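Local coordinates for stage 0 sporulation protein A homolog (PDB 3MJQ) that may regulate sporulation genes in response to nutritional stress, although the piece crystallised, its N-terminal PAS domain, has no established function of its own, at residues F4-E9 / L21-T26; M11-N16 / A102-L107; K68-L73 / P84-I89; I15-R20 / N96-F101. The protein carries 1 engineered substitution. All coordinates share one frame; numbering follows the deposited sequence.

All four contacts belong to one PAS domain and reach its antiparallel five-stranded sheet, ordered 21-24, 11-16, 98-106, 82-93, 70-76. Contact 1 lies at the 21-24 end, where the N-terminal segment meets the strand. Contacts 2 and 4 share Ile15 and Asn16 and follow the same central strand pair, their centres about 13 Å apart. Contact 3 is the hairpin at the far end, about 8 Å centre to centre from contact 2 and 17 Å from contact 1. Along the chain, contact 1 closes before contact 3 opens, and contacts 2 and 4 join the first and last strands of the chain side by side in the sheet. All four contacts come within reach of the second subunit.

Contact 1. Residues F4-E9 / L21-T26; sequences FLETIE and LLYANT
Asn25 pushes its side-chain amide in against the N-terminal segment 4-9, where ND2 lies 3.6 Å from Leu5 O and 3.7 Å from Ile8 O, yet the hydrogen bonds of that amide go to residues just after 4-9: ND2 to Asp10 O and OD1 to Ile12 N. This is where the N-terminal segment of the PAS domain runs against strand 21-24. That strand carries a classic beta bulge, with Leu22 and Tyr23 both facing Ile14. Glu6 comes in from one side. Its CG stands anti to the backbone N (chi1 -164°) and the chain then bends, swinging the carboxylate over to Asn25 and Thr26. Thr26 N donates to Glu6 OE2 at 2.7 Å, but that oxygen is crowded in the model and its exact place is doubtful. The other oxygen, OE1, is 3.5 Å from Tyr23 OH, the carboxylate standing almost perpendicular to the ring. On the far side of 4-9 the second subunit closes in: Thr7 OG1 bonds to its Lys93 N, and the Phe4 ring meets its Phe101. Leu5 packs obliquely on the tyrosine, its CB 3.7 Å from Tyr23 OH and its CD1 4.1 Å from Tyr23 CE2.

Contact 2. Residues M11-N16 / A102-L107; sequences MILIIN and AIIKDL
Met11, built as selenomethionine, begins the pairing with Ile104. Its O takes Ile104 N at 2.6 Å in a nearly straight bond that arrives close to the carbonyl axis, whereas the return bond from Met11 N to Ile104 O, 3.2 Å long, is weak. Its side chain bends at the selenium (chi3 -81°), and that bend turns the methyl toward the partner strand, CE coming 3.8 Å from Ile104 CG2. Ile12 is the non-hydrogen-bonded position opposite Ile103. Here the two isoleucines lie alongside each other and point the same way, Ile12 CG1 touching Ile103 CG2 at 4.0 Å, while Ile12 CA approaches Ala102 O at 3.1 Å in a CA-H...O contact. Leu13 restores the paired bonds: Leu13 N to Ala102 O and Ala102 N to Leu13 O, both 2.9 Å. Its CD1 then slants across to Ile104 CD1, 4.1 Å away, which leaves Ile104 flanked by both Met11 and Leu13 on one face. Ile14 gives its backbone bonds to Tyr23 of strand 21-24, and Ile15 returns to strand 98-106 through Leu100. The strands run antiparallel with a twist, 152° between their directions, and form the centre of the PAS sheet. Met11 and Leu13 lie against helix 27-32, where Lys31 also makes a salt bridge to Asp106. Ile12 and Ile103 are on the other face, Ile103 meeting Trp90 of the second subunit. Strand 21-24 flanks 11-16, and strand 82-93 flanks 98-106.

Contact 3. Residues K68-L73 / P84-I89; sequences KESLPL and PAKARI
Leu71 N lies in the carbonyl plane of Ala87, 3.0 Å from its O; the return bond, Ala87 N to Leu71 O at 2.9 Å, comes in tilted by 25°. Two residues further on, Leu73 N sits above the carbonyl plane of Ala85, 46° out of it, and Ala85 N is likewise above that of Leu73. At the other end the N-H of Ile89 points nearly straight at Glu69 O, with N and O 2.9 Å apart, yet it too arrives from above the carbonyl plane. The puckered ring of Pro72 supplies no N-H. Its position is non-hydrogen-bonded, facing Lys86, and its CB merely rests 3.9 Å from Ala85 O. On that same face Ser70 lies opposite Arg88, CB to CG, and the extended Lys86 chain passes with its CE 4.1 Å from Ser70 OG. Arg88 runs on to the second subunit, where it packs on Trp90 and its NH1 lies close to the like-charged NH1 of Arg88 of that subunit. The other face is apolar. Leu73 CG stands anti to its own carbonyl carbon (chi1 -65°), bringing CD1 over Ala87 CB at 3.6 Å, and Leu71 CD2 reaches that methyl group at 4.2 Å. Ala87 thus takes both leucines, and Ala85 CB meets Leu73 CB. Leu71 and Ile89 also meet helix 53-65. The pair forms the beta hairpin of strands 70-76 and 82-93, the outer hairpin of the PAS-fold sheet in this chain.

Contact 4. Residues I15-R20 / N96-F101; sequences INREGR and NEPCLF
Ile15 and Leu100 form an antiparallel hydrogen-bonded pair. Leu100 N reaches Ile15 O at 2.7 Å, almost straight, and Ile15 N reaches Leu100 O at 2.9 Å in the carbonyl plane. Their side chains lie alongside each other, Ile15 CG1 3.9 Å from Leu100 CB, because chi1 of 70° places CG1 between the backbone N and the carbonyl carbon. Next to the pair, Cys99 CB also comes against Ile15 O. Beyond it Arg17 comes obliquely to Pro98, NH1 being 4.2 Å from Pro98 CB. Around it lies the turn that follows Asn16: the chain folds back in a type I turn ending at Gly19, whose positive phi suits glycine. Asn16 OD1 accepts Arg20 N at 3.2 Å, the donor well above the amide plane, and more weakly Glu18 N; Asn16 N bonds in turn to Arg20 O. Further out, helix 53-65 covers Ile15 and Leu100 with Leu60, Leu63 and Phe64, while Cys99 packs on Ile14 and Leu22. At this end of the central strand pair the strands are joined by backbone bonds and carbon packing, and the polar side-chain work goes into shaping the turn; across the contact the Arg17 guanidinium meets carbon rather than an acceptor.

Contact 1. Residues F4-E9 / L21-T26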
loop_
_atom_site.group_PDB
_atom_site.type_symbol
_atom_site.label_atom_id
_atom_site.label_comp_id
_atom_site.label_asym_id
_atom_site.label_seq_id
_atom_site.Cartn_x
_atom_site.Cartn_y
_atom_site.Cartn_z
ATOM N N PHE A 4 3.159 -10.621 5.750
ATOM C CA PHE A 4 2.545 -9.428 6.302
ATOM C C PHE A 4 1.279 -9.059 5.525
ATOM O O PHE A 4 0.186 -9.173 6.060
ATOM C CB PHE A 4 3.531 -8.260 6.243
ATOM C CG PHE A 4 2.960 -6.971 6.755
ATOM C CD1 PHE A 4 2.631 -6.823 8.097
ATOM C CD2 PHE A 4 2.726 -5.911 5.891
ATOM C CE1 PHE A 4 2.069 -5.631 8.576
ATOM C CE2 PHE A 4 2.164 -4.712 6.351
ATOM C CZ PHE A 4 1.833 -4.570 7.698
ATOM N N LEU A 5 1.445 -8.594 4.280
ATOM C CA LEU A 5 0.353 -8.207 3.367
ATOM C C LEU A 5 -0.892 -9.086 3.503
ATOM O O LEU A 5 -2.013 -8.601 3.438
ATOM C CB LEU A 5 0.858 -8.268 1.928
ATOM C CG LEU A 5 2.117 -7.418 1.748
ATOM C CD1 LEU A 5 2.548 -7.479 0.298
ATOM C CD2 LEU A 5 1.855 -5.982 2.217
ATOM N N GLU A 6 -0.676 -10.385 3.645
ATOM C CA GLU A 6 -1.738 -11.378 3.840
ATOM C C GLU A 6 -2.699 -10.905 4.951
ATOM O O GLU A 6 -3.885 -11.244 4.967
ATOM C CB GLU A 6 -1.109 -12.711 4.251
ATOM C CG GLU A 6 -2.065 -13.888 4.093
ATOM C CD GLU A 6 -2.457 -14.155 2.621
ATOM O OE1 GLU A 6 -1.499 -13.975 1.784
ATOM O OE2 GLU A 6 -3.657 -14.555 2.381
ATOM N N THR A 7 -2.169 -10.123 5.886
ATOM C CA THR A 7 -2.941 -9.600 7.018
ATOM C C THR A 7 -3.712 -8.285 6.817
ATOM O O THR A 7 -4.244 -7.717 7.763
ATOM C CB THR A 7 -2.035 -9.458 8.247
ATOM O OG1 THR A 7 -1.068 -8.425 8.015
ATOM C CG2 THR A 7 -1.336 -10.775 8.511
ATOM N N ILE A 8 -3.808 -7.819 5.584
ATOM C CA ILE A 8 -4.545 -6.592 5.307
ATOM C C ILE A 8 -5.864 -6.975 4.640
ATOM O O ILE A 8 -5.888 -7.812 3.739
ATOM C CB ILE A 8 -3.704 -5.683 4.425
ATOM C CG1 ILE A 8 -2.428 -5.313 5.195
ATOM C CG2 ILE A 8 -4.508 -4.474 4.003
ATOM C CD1 ILE A 8 -1.485 -4.394 4.482
ATOM N N GLU A 9 -6.967 -6.401 5.113
ATOM C CA GLU A 9 -8.275 -6.742 4.568
ATOM C C GLU A 9 -8.449 -6.324 3.104
ATOM O O GLU A 9 -9.229 -6.924 2.355
ATOM C CB GLU A 9 -9.395 -6.123 5.422
ATOM C CG GLU A 9 -9.353 -6.444 6.934
ATOM C CD GLU A 9 -9.360 -7.940 7.278
ATOM O OE1 GLU A 9 -8.344 -8.625 7.023
ATOM O OE2 GLU A 9 -10.382 -8.435 7.816
ATOM N N LEU A 21 -0.818 -12.024 -12.790
ATOM C CA LEU A 21 -0.810 -11.869 -11.343
ATOM C C LEU A 21 0.336 -12.561 -10.621
ATOM O O LEU A 21 0.237 -13.735 -10.263
ATOM C CB LEU A 21 -2.140 -12.348 -10.753
ATOM C CG LEU A 21 -3.277 -11.322 -10.602
ATOM C CD1 LEU A 21 -3.581 -10.645 -11.935
ATOM C CD2 LEU A 21 -4.521 -12.021 -10.071
ATOM N N LEU A 22 1.413 -11.817 -10.397
ATOM C CA LEU A 22 2.580 -12.330 -9.695
ATOM C C LEU A 22 2.241 -12.671 -8.239
ATOM O O LEU A 22 2.645 -13.718 -7.733
ATOM C CB LEU A 22 3.700 -11.289 -9.740
ATOM C CG LEU A 22 4.482 -11.132 -11.048
ATOM C CD1 LEU A 22 3.613 -11.457 -12.235
ATOM C CD2 LEU A 22 5.010 -9.714 -11.139
ATOM N N TYR A 23 1.490 -11.789 -7.578
ATOM C CA TYR A 23 1.092 -11.986 -6.182
ATOM C C TYR A 23 -0.328 -11.527 -5.859
ATOM O O TYR A 23 -0.832 -10.582 -6.457
ATOM C CB TYR A 23 2.038 -11.239 -5.255
ATOM C CG TYR A 23 1.612 -11.310 -3.816
ATOM C CD1 TYR A 23 1.873 -12.435 -3.051
ATOM C CD2 TYR A 23 0.926 -10.256 -3.227
ATOM C CE1 TYR A 23 1.468 -12.509 -1.735
ATOM C CE2 TYR A 23 0.512 -10.315 -1.915
ATOM C CZ TYR A 23 0.787 -11.446 -1.169
ATOM O OH TYR A 23 0.401 -11.509 0.150
ATOM N N ALA A 24 -0.946 -12.188 -4.887
ATOM C CA ALA A 24 -2.294 -11.847 -4.452
ATOM C C ALA A 24 -2.470 -12.379 -3.049
ATOM O O ALA A 24 -1.823 -13.347 -2.679
ATOM C CB ALA A 24 -3.320 -12.464 -5.370
ATOM N N ASN A 25 -3.348 -11.753 -2.274
ATOM C CA ASN A 25 -3.581 -12.176 -0.904
ATOM C C ASN A 25 -4.954 -12.781 -0.702
ATOM O O ASN A 25 -5.852 -12.615 -1.521
ATOM C CB ASN A 25 -3.381 -11.002 0.063
ATOM C CG ASN A 25 -4.346 -9.843 -0.195
ATOM O OD1 ASN A 25 -5.177 -9.899 -1.095
ATOM N ND2 ASN A 25 -4.230 -8.788 0.599
ATOM N N THR A 26 -5.101 -13.487 0.411
ATOM C CA THR A 26 -6.355 -14.166 0.753
ATOM C C THR A 26 -7.589 -13.309 0.414
ATOM O O THR A 26 -8.652 -13.829 0.038
ATOM C CB THR A 26 -6.391 -14.474 2.272
ATOM O OG1 THR A 26 -7.494 -15.320 2.605
ATOM C CG2 THR A 26 -6.478 -13.144 3.045
#

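Contact 2. Residues M11-N16 / A102-L107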
loop_
_atom_site.group_PDB
_atom_site.type_symbol
_atom_site.label_atom_id
_atom_site.label_comp_id
_atom_site.label_asym_id
_atom_site.label_seq_id
_atom_site.Cartn_x
_atom_site.Cartn_y
_atom_site.Cartn_z
HETATM N N MSE A 11 -7.581 -5.875 -0.847
HETATM C CA MSE A 11 -6.995 -6.727 -1.869
HETATM C C MSE A 11 -5.673 -6.155 -2.394
HETATM O O MSE A 11 -5.579 -4.987 -2.790
HETATM C CB MSE A 11 -7.985 -6.922 -3.024
HETATM C CG MSE A 11 -9.293 -7.604 -2.660
HETATM SE SE MSE A 11 -10.577 -7.548 -4.124
HETATM C CE MSE A 11 -11.263 -5.732 -3.842
ATOM N N ILE A 12 -4.646 -6.997 -2.376
ATOM C CA ILE A 12 -3.342 -6.593 -2.831
ATOM C C ILE A 12 -2.900 -7.571 -3.869
ATOM O O ILE A 12 -2.950 -8.777 -3.659
ATOM C CB ILE A 12 -2.296 -6.604 -1.706
ATOM C CG1 ILE A 12 -2.550 -5.456 -0.731
ATOM C CG2 ILE A 12 -0.895 -6.488 -2.308
ATOM C CD1 ILE A 12 -1.652 -5.492 0.481
ATOM N N LEU A 13 -2.462 -7.027 -4.994
ATOM C CA LEU A 13 -1.983 -7.817 -6.109
ATOM C C LEU A 13 -0.701 -7.173 -6.585
ATOM O O LEU A 13 -0.490 -5.974 -6.400
ATOM C CB LEU A 13 -2.983 -7.785 -7.271
ATOM C CG LEU A 13 -4.439 -8.214 -7.070
ATOM C CD1 LEU A 13 -5.230 -7.893 -8.334
ATOM C CD2 LEU A 13 -4.529 -9.713 -6.765
ATOM N N ILE A 14 0.162 -7.983 -7.174
ATOM C CA ILE A 14 1.384 -7.474 -7.759
ATOM C C ILE A 14 1.220 -8.004 -9.179
ATOM O O ILE A 14 1.056 -9.202 -9.371
ATOM C CB ILE A 14 2.656 -8.060 -7.092
ATOM C CG1 ILE A 14 2.993 -7.304 -5.808
ATOM C CG2 ILE A 14 3.843 -7.893 -8.009
ATOM C CD1 ILE A 14 2.220 -7.725 -4.620
ATOM N N ILE A 15 1.219 -7.128 -10.173
ATOM C CA ILE A 15 1.030 -7.589 -11.542
ATOM C C ILE A 15 2.122 -7.060 -12.454
ATOM O O ILE A 15 2.524 -5.900 -12.342
ATOM C CB ILE A 15 -0.380 -7.180 -12.063
ATOM C CG1 ILE A 15 -0.467 -5.673 -12.275
ATOM C CG2 ILE A 15 -1.440 -7.546 -11.023
ATOM C CD1 ILE A 15 -0.205 -5.248 -13.681
ATOM N N ASN A 16 2.600 -7.920 -13.352
ATOM C CA ASN A 16 3.676 -7.569 -14.275
ATOM C C ASN A 16 3.247 -6.772 -15.492
ATOM O O ASN A 16 2.082 -6.417 -15.646
ATOM C CB ASN A 16 4.411 -8.826 -14.743
ATOM C CG ASN A 16 3.536 -9.739 -15.559
ATOM O OD1 ASN A 16 2.911 -9.316 -16.523
ATOM N ND2 ASN A 16 3.492 -11.006 -15.182
ATOM N N ALA A 102 -0.473 -3.097 -6.316
ATOM C CA ALA A 102 -1.795 -2.536 -6.133
ATOM C C ALA A 102 -2.528 -2.944 -4.872
ATOM O O ALA A 102 -2.579 -4.125 -4.501
ATOM C CB ALA A 102 -2.655 -2.876 -7.339
ATOM N N ILE A 103 -3.107 -1.937 -4.226
ATOM C CA ILE A 103 -3.900 -2.143 -3.031
ATOM C C ILE A 103 -5.279 -1.638 -3.461
ATOM O O ILE A 103 -5.446 -0.475 -3.846
ATOM C CB ILE A 103 -3.332 -1.345 -1.834
ATOM C CG1 ILE A 103 -1.817 -1.623 -1.723
ATOM C CG2 ILE A 103 -4.073 -1.738 -0.541
ATOM C CD1 ILE A 103 -1.112 -0.966 -0.541
ATOM N N ILE A 104 -6.251 -2.543 -3.418
ATOM C CA ILE A 104 -7.602 -2.247 -3.852
ATOM C C ILE A 104 -8.671 -2.215 -2.770
ATOM O O ILE A 104 -8.832 -3.180 -2.020
ATOM C CB ILE A 104 -8.000 -3.257 -4.905
ATOM C CG1 ILE A 104 -6.913 -3.266 -5.977
ATOM C CG2 ILE A 104 -9.362 -2.905 -5.504
ATOM C CD1 ILE A 104 -6.934 -4.484 -6.842
ATOM N N LYS A 105 -9.408 -1.098 -2.716
ATOM C CA LYS A 105 -10.495 -0.901 -1.750
ATOM C C LYS A 105 -11.872 -1.215 -2.347
ATOM O O LYS A 105 -12.286 -0.628 -3.355
ATOM C CB LYS A 105 -10.502 0.538 -1.219
ATOM C CG LYS A 105 -11.601 0.804 -0.192
ATOM C CD LYS A 105 -11.560 2.222 0.359
ATOM C CE LYS A 105 -12.727 2.462 1.295
ATOM N NZ LYS A 105 -12.881 3.901 1.586
ATOM N N ASP A 106 -12.575 -2.157 -1.730
ATOM C CA ASP A 106 -13.906 -2.508 -2.188
ATOM C C ASP A 106 -14.811 -1.329 -1.828
ATOM O O ASP A 106 -14.986 -1.014 -0.654
ATOM C CB ASP A 106 -14.377 -3.769 -1.478
ATOM C CG ASP A 106 -15.815 -4.090 -1.772
ATOM O OD1 ASP A 106 -16.478 -3.273 -2.445
ATOM O OD2 ASP A 106 -16.285 -5.156 -1.324
ATOM N N LEU A 107 -15.372 -0.667 -2.834
ATOM C CA LEU A 107 -16.245 0.470 -2.571
ATOM C C LEU A 107 -17.703 0.068 -2.459
ATOM O O LEU A 107 -18.568 0.794 -2.932
ATOM C CB LEU A 107 -16.119 1.512 -3.675
ATOM C CG LEU A 107 -14.721 2.048 -3.951
ATOM C CD1 LEU A 107 -14.819 3.196 -4.932
ATOM C CD2 LEU A 107 -14.074 2.501 -2.666
#

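Contact 3. Residues K68-L73 / P84-I89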
loop_
_atom_site.group_PDB
_atom_site.type_symbol
_atom_site.label_atom_id
_atom_site.label_comp_id
_atom_site.label_asym_id
_atom_site.label_seq_id
_atom_site.Cartn_x
_atom_site.Cartn_y
_atom_site.Cartn_z
ATOM N N LYS A 68 -1.125 7.302 -14.133
ATOM C CA LYS A 68 -1.987 7.460 -12.959
ATOM C C LYS A 68 -1.472 6.743 -11.713
ATOM O O LYS A 68 -0.652 5.820 -11.804
ATOM C CB LYS A 68 -3.400 6.966 -13.285
ATOM C CG LYS A 68 -4.004 7.592 -14.540
ATOM C CD LYS A 68 -5.289 6.883 -14.986
ATOM C CE LYS A 68 -5.778 7.431 -16.328
ATOM N NZ LYS A 68 -6.939 6.693 -16.905
ATOM N N GLU A 69 -1.966 7.179 -10.554
ATOM C CA GLU A 69 -1.582 6.600 -9.264
ATOM C C GLU A 69 -2.746 5.852 -8.614
ATOM O O GLU A 69 -2.557 5.119 -7.638
ATOM C CB GLU A 69 -1.088 7.696 -8.311
ATOM C CG GLU A 69 0.038 8.557 -8.872
ATOM C CD GLU A 69 0.729 9.403 -7.813
ATOM O OE1 GLU A 69 0.035 10.161 -7.098
ATOM O OE2 GLU A 69 1.971 9.312 -7.703
ATOM N N SER A 70 -3.946 6.058 -9.156
ATOM C CA SER A 70 -5.158 5.408 -8.666
ATOM C C SER A 70 -6.263 5.501 -9.716
ATOM O O SER A 70 -6.342 6.476 -10.467
ATOM C CB SER A 70 -5.655 6.074 -7.385
ATOM O OG SER A 70 -6.427 7.225 -7.682
ATOM N N LEU A 71 -7.114 4.483 -9.774
ATOM C CA LEU A 71 -8.223 4.489 -10.712
ATOM C C LEU A 71 -9.316 3.636 -10.150
ATOM O O LEU A 71 -9.062 2.686 -9.413
ATOM C CB LEU A 71 -7.825 3.923 -12.072
ATOM C CG LEU A 71 -7.633 2.408 -12.172
ATOM C CD1 LEU A 71 -7.459 1.996 -13.648
ATOM C CD2 LEU A 71 -6.414 2.007 -11.334
ATOM N N PRO A 72 -10.558 3.985 -10.465
ATOM C CA PRO A 72 -11.712 3.220 -9.988
ATOM C C PRO A 72 -11.790 1.923 -10.808
ATOM O O PRO A 72 -11.241 1.845 -11.915
ATOM C CB PRO A 72 -12.879 4.164 -10.252
ATOM C CG PRO A 72 -12.421 4.902 -11.487
ATOM C CD PRO A 72 -10.981 5.209 -11.169
ATOM N N LEU A 73 -12.457 0.907 -10.277
ATOM C CA LEU A 73 -12.539 -0.350 -10.991
ATOM C C LEU A 73 -13.849 -1.038 -10.746
ATOM O O LEU A 73 -14.603 -0.667 -9.849
ATOM C CB LEU A 73 -11.429 -1.299 -10.540
ATOM C CG LEU A 73 -9.960 -0.994 -10.792
ATOM C CD1 LEU A 73 -9.151 -2.027 -10.070
ATOM C CD2 LEU A 73 -9.636 -1.018 -12.278
ATOM N N PRO A 84 -17.789 -2.345 -7.289
ATOM C CA PRO A 84 -17.061 -1.092 -7.462
ATOM C C PRO A 84 -15.831 -1.092 -6.557
ATOM O O PRO A 84 -15.894 -1.463 -5.384
ATOM C CB PRO A 84 -18.088 -0.049 -7.053
ATOM C CG PRO A 84 -18.813 -0.732 -5.987
ATOM C CD PRO A 84 -19.041 -2.105 -6.553
ATOM N N ALA A 85 -14.700 -0.685 -7.108
ATOM C CA ALA A 85 -13.487 -0.663 -6.325
ATOM C C ALA A 85 -12.681 0.545 -6.709
ATOM O O ALA A 85 -12.966 1.212 -7.718
ATOM C CB ALA A 85 -12.672 -1.917 -6.581
ATOM N N LYS A 86 -11.698 0.830 -5.862
ATOM C CA LYS A 86 -10.768 1.910 -6.079
ATOM C C LYS A 86 -9.412 1.265 -5.839
ATOM O O LYS A 86 -9.174 0.626 -4.809
ATOM C CB LYS A 86 -10.991 3.078 -5.112
ATOM C CG LYS A 86 -10.066 4.257 -5.423
ATOM C CD LYS A 86 -10.421 5.516 -4.651
ATOM C CE LYS A 86 -9.625 6.719 -5.173
ATOM N NZ LYS A 86 -9.893 7.987 -4.419
ATOM N N ALA A 87 -8.532 1.406 -6.817
ATOM C CA ALA A 87 -7.224 0.812 -6.691
ATOM C C ALA A 87 -6.134 1.861 -6.673
ATOM O O ALA A 87 -6.142 2.782 -7.476
ATOM C CB ALA A 87 -6.996 -0.153 -7.831
ATOM N N ARG A 88 -5.213 1.730 -5.729
ATOM C CA ARG A 88 -4.075 2.625 -5.640
ATOM C C ARG A 88 -2.893 1.771 -6.091
ATOM O O ARG A 88 -2.744 0.607 -5.657
ATOM C CB ARG A 88 -3.891 3.113 -4.204
ATOM C CG ARG A 88 -5.012 4.052 -3.785
ATOM C CD ARG A 88 -5.154 4.219 -2.280
ATOM N NE ARG A 88 -6.489 4.706 -1.922
ATOM C CZ ARG A 88 -6.967 5.901 -2.260
ATOM N NH1 ARG A 88 -6.215 6.745 -2.961
ATOM N NH2 ARG A 88 -8.204 6.242 -1.909
ATOM N N ILE A 89 -2.080 2.329 -6.987
ATOM C CA ILE A 89 -0.934 1.597 -7.501
ATOM C C ILE A 89 0.420 2.282 -7.326
ATOM O O ILE A 89 0.528 3.507 -7.342
ATOM C CB ILE A 89 -1.128 1.234 -8.988
ATOM C CG1 ILE A 89 -0.892 2.457 -9.864
ATOM C CG2 ILE A 89 -2.545 0.699 -9.223
ATOM C CD1 ILE A 89 -0.883 2.119 -11.340
#

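Contact 4. Residues I15-R20 / N96-F101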
loop_
_atom_site.group_PDB
_atom_site.type_symbol
_atom_site.label_atom_id
_atom_site.label_comp_id
_atom_site.label_asym_id
_atom_site.label_seq_id
_atom_site.Cartn_x
_atom_site.Cartn_y
_atom_site.Cartn_z
ATOM N N ILE A 15 1.219 -7.128 -10.173
ATOM C CA ILE A 15 1.030 -7.589 -11.542
ATOM C C ILE A 15 2.122 -7.060 -12.454
ATOM O O ILE A 15 2.524 -5.900 -12.342
ATOM C CB ILE A 15 -0.380 -7.180 -12.063
ATOM C CG1 ILE A 15 -0.467 -5.673 -12.275
ATOM C CG2 ILE A 15 -1.440 -7.546 -11.023
ATOM C CD1 ILE A 15 -0.205 -5.248 -13.681
ATOM N N ASN A 16 2.600 -7.920 -13.352
ATOM C CA ASN A 16 3.676 -7.569 -14.275
ATOM C C ASN A 16 3.247 -6.772 -15.492
ATOM O O ASN A 16 2.082 -6.417 -15.646
ATOM C CB ASN A 16 4.411 -8.826 -14.743
ATOM C CG ASN A 16 3.536 -9.739 -15.559
ATOM O OD1 ASN A 16 2.911 -9.316 -16.523
ATOM N ND2 ASN A 16 3.492 -11.006 -15.182
ATOM N N ARG A 17 4.213 -6.501 -16.358
ATOM C CA ARG A 17 3.989 -5.738 -17.578
ATOM C C ARG A 17 2.953 -6.377 -18.508
ATOM O O ARG A 17 2.237 -5.680 -19.226
ATOM C CB ARG A 17 5.320 -5.578 -18.315
ATOM C CG ARG A 17 5.327 -4.467 -19.326
ATOM C CD ARG A 17 6.476 -3.519 -19.054
ATOM N NE ARG A 17 6.344 -2.286 -19.822
ATOM C CZ ARG A 17 7.171 -1.250 -19.723
ATOM N NH1 ARG A 17 8.198 -1.297 -18.884
ATOM N NH2 ARG A 17 6.971 -0.166 -20.466
ATOM N N GLU A 18 2.884 -7.709 -18.485
ATOM C CA GLU A 18 1.960 -8.478 -19.323
ATOM C C GLU A 18 0.579 -8.654 -18.727
ATOM O O GLU A 18 -0.292 -9.270 -19.344
ATOM C CB GLU A 18 2.522 -9.866 -19.613
ATOM C CG GLU A 18 3.218 -10.000 -20.942
ATOM C CD GLU A 18 2.884 -11.319 -21.605
ATOM O OE1 GLU A 18 2.734 -12.322 -20.871
ATOM O OE2 GLU A 18 2.776 -11.354 -22.851
ATOM N N GLY A 19 0.387 -8.139 -17.517
ATOM C CA GLY A 19 -0.909 -8.248 -16.877
ATOM C C GLY A 19 -1.137 -9.536 -16.120
ATOM O O GLY A 19 -2.268 -9.877 -15.797
ATOM N N ARG A 20 -0.071 -10.270 -15.839
ATOM C CA ARG A 20 -0.229 -11.505 -15.088
ATOM C C ARG A 20 -0.101 -11.235 -13.584
ATOM O O ARG A 20 0.620 -10.328 -13.156
ATOM C CB ARG A 20 0.790 -12.563 -15.547
ATOM C CG ARG A 20 0.460 -13.227 -16.890
ATOM C CD ARG A 20 -1.031 -13.554 -17.005
ATOM N NE ARG A 20 -1.290 -14.755 -17.796
ATOM C CZ ARG A 20 -1.101 -16.000 -17.359
ATOM N NH1 ARG A 20 -0.647 -16.216 -16.130
ATOM N NH2 ARG A 20 -1.372 -17.033 -18.145
ATOM N N ASN A 96 13.214 -9.008 -10.671
ATOM C CA ASN A 96 13.915 -8.196 -11.683
ATOM C C ASN A 96 13.182 -7.228 -12.633
ATOM O O ASN A 96 13.780 -6.252 -13.107
ATOM C CB ASN A 96 14.772 -9.080 -12.591
ATOM C CG ASN A 96 16.135 -9.301 -12.050
ATOM O OD1 ASN A 96 16.693 -8.449 -11.354
ATOM N ND2 ASN A 96 16.696 -10.460 -12.354
ATOM N N GLU A 97 11.907 -7.486 -12.909
ATOM C CA GLU A 97 11.193 -6.715 -13.926
ATOM C C GLU A 97 10.119 -5.780 -13.444
ATOM O O GLU A 97 9.430 -6.060 -12.469
ATOM C CB GLU A 97 10.618 -7.691 -14.946
ATOM C CG GLU A 97 11.698 -8.605 -15.564
ATOM C CD GLU A 97 12.383 -7.979 -16.769
ATOM O OE1 GLU A 97 11.838 -8.127 -17.887
ATOM O OE2 GLU A 97 13.448 -7.335 -16.598
ATOM N N PRO A 98 9.953 -4.650 -14.149
ATOM C CA PRO A 98 8.964 -3.627 -13.814
ATOM C C PRO A 98 7.588 -4.257 -13.651
ATOM O O PRO A 98 7.151 -5.057 -14.485
ATOM C CB PRO A 98 9.022 -2.686 -15.017
ATOM C CG PRO A 98 10.390 -2.890 -15.566
ATOM C CD PRO A 98 10.565 -4.365 -15.458
ATOM N N CYS A 99 6.907 -3.893 -12.570
ATOM C CA CYS A 99 5.566 -4.400 -12.300
ATOM C C CYS A 99 4.770 -3.389 -11.477
ATOM O O CYS A 99 5.301 -2.364 -11.052
ATOM C CB CYS A 99 5.642 -5.735 -11.560
ATOM S SG CYS A 99 5.858 -5.586 -9.790
ATOM N N LEU A 100 3.493 -3.676 -11.253
ATOM C CA LEU A 100 2.653 -2.771 -10.482
ATOM C C LEU A 100 2.240 -3.369 -9.146
ATOM O O LEU A 100 1.902 -4.547 -9.060
ATOM C CB LEU A 100 1.410 -2.394 -11.288
ATOM C CG LEU A 100 1.354 -1.013 -11.955
ATOM C CD1 LEU A 100 2.737 -0.514 -12.264
ATOM C CD2 LEU A 100 0.526 -1.092 -13.224
ATOM N N PHE A 101 2.301 -2.547 -8.100
ATOM C CA PHE A 101 1.906 -2.963 -6.759
ATOM C C PHE A 101 0.564 -2.294 -6.504
ATOM O O PHE A 101 0.466 -1.073 -6.472
ATOM C CB PHE A 101 2.919 -2.501 -5.718
ATOM C CG PHE A 101 2.496 -2.772 -4.308
ATOM C CD1 PHE A 101 2.141 -4.058 -3.915
ATOM C CD2 PHE A 101 2.455 -1.750 -3.369
ATOM C CE1 PHE A 101 1.752 -4.322 -2.606
ATOM C CE2 PHE A 101 2.068 -2.008 -2.060
ATOM C CZ PHE A 101 1.716 -3.300 -1.681
#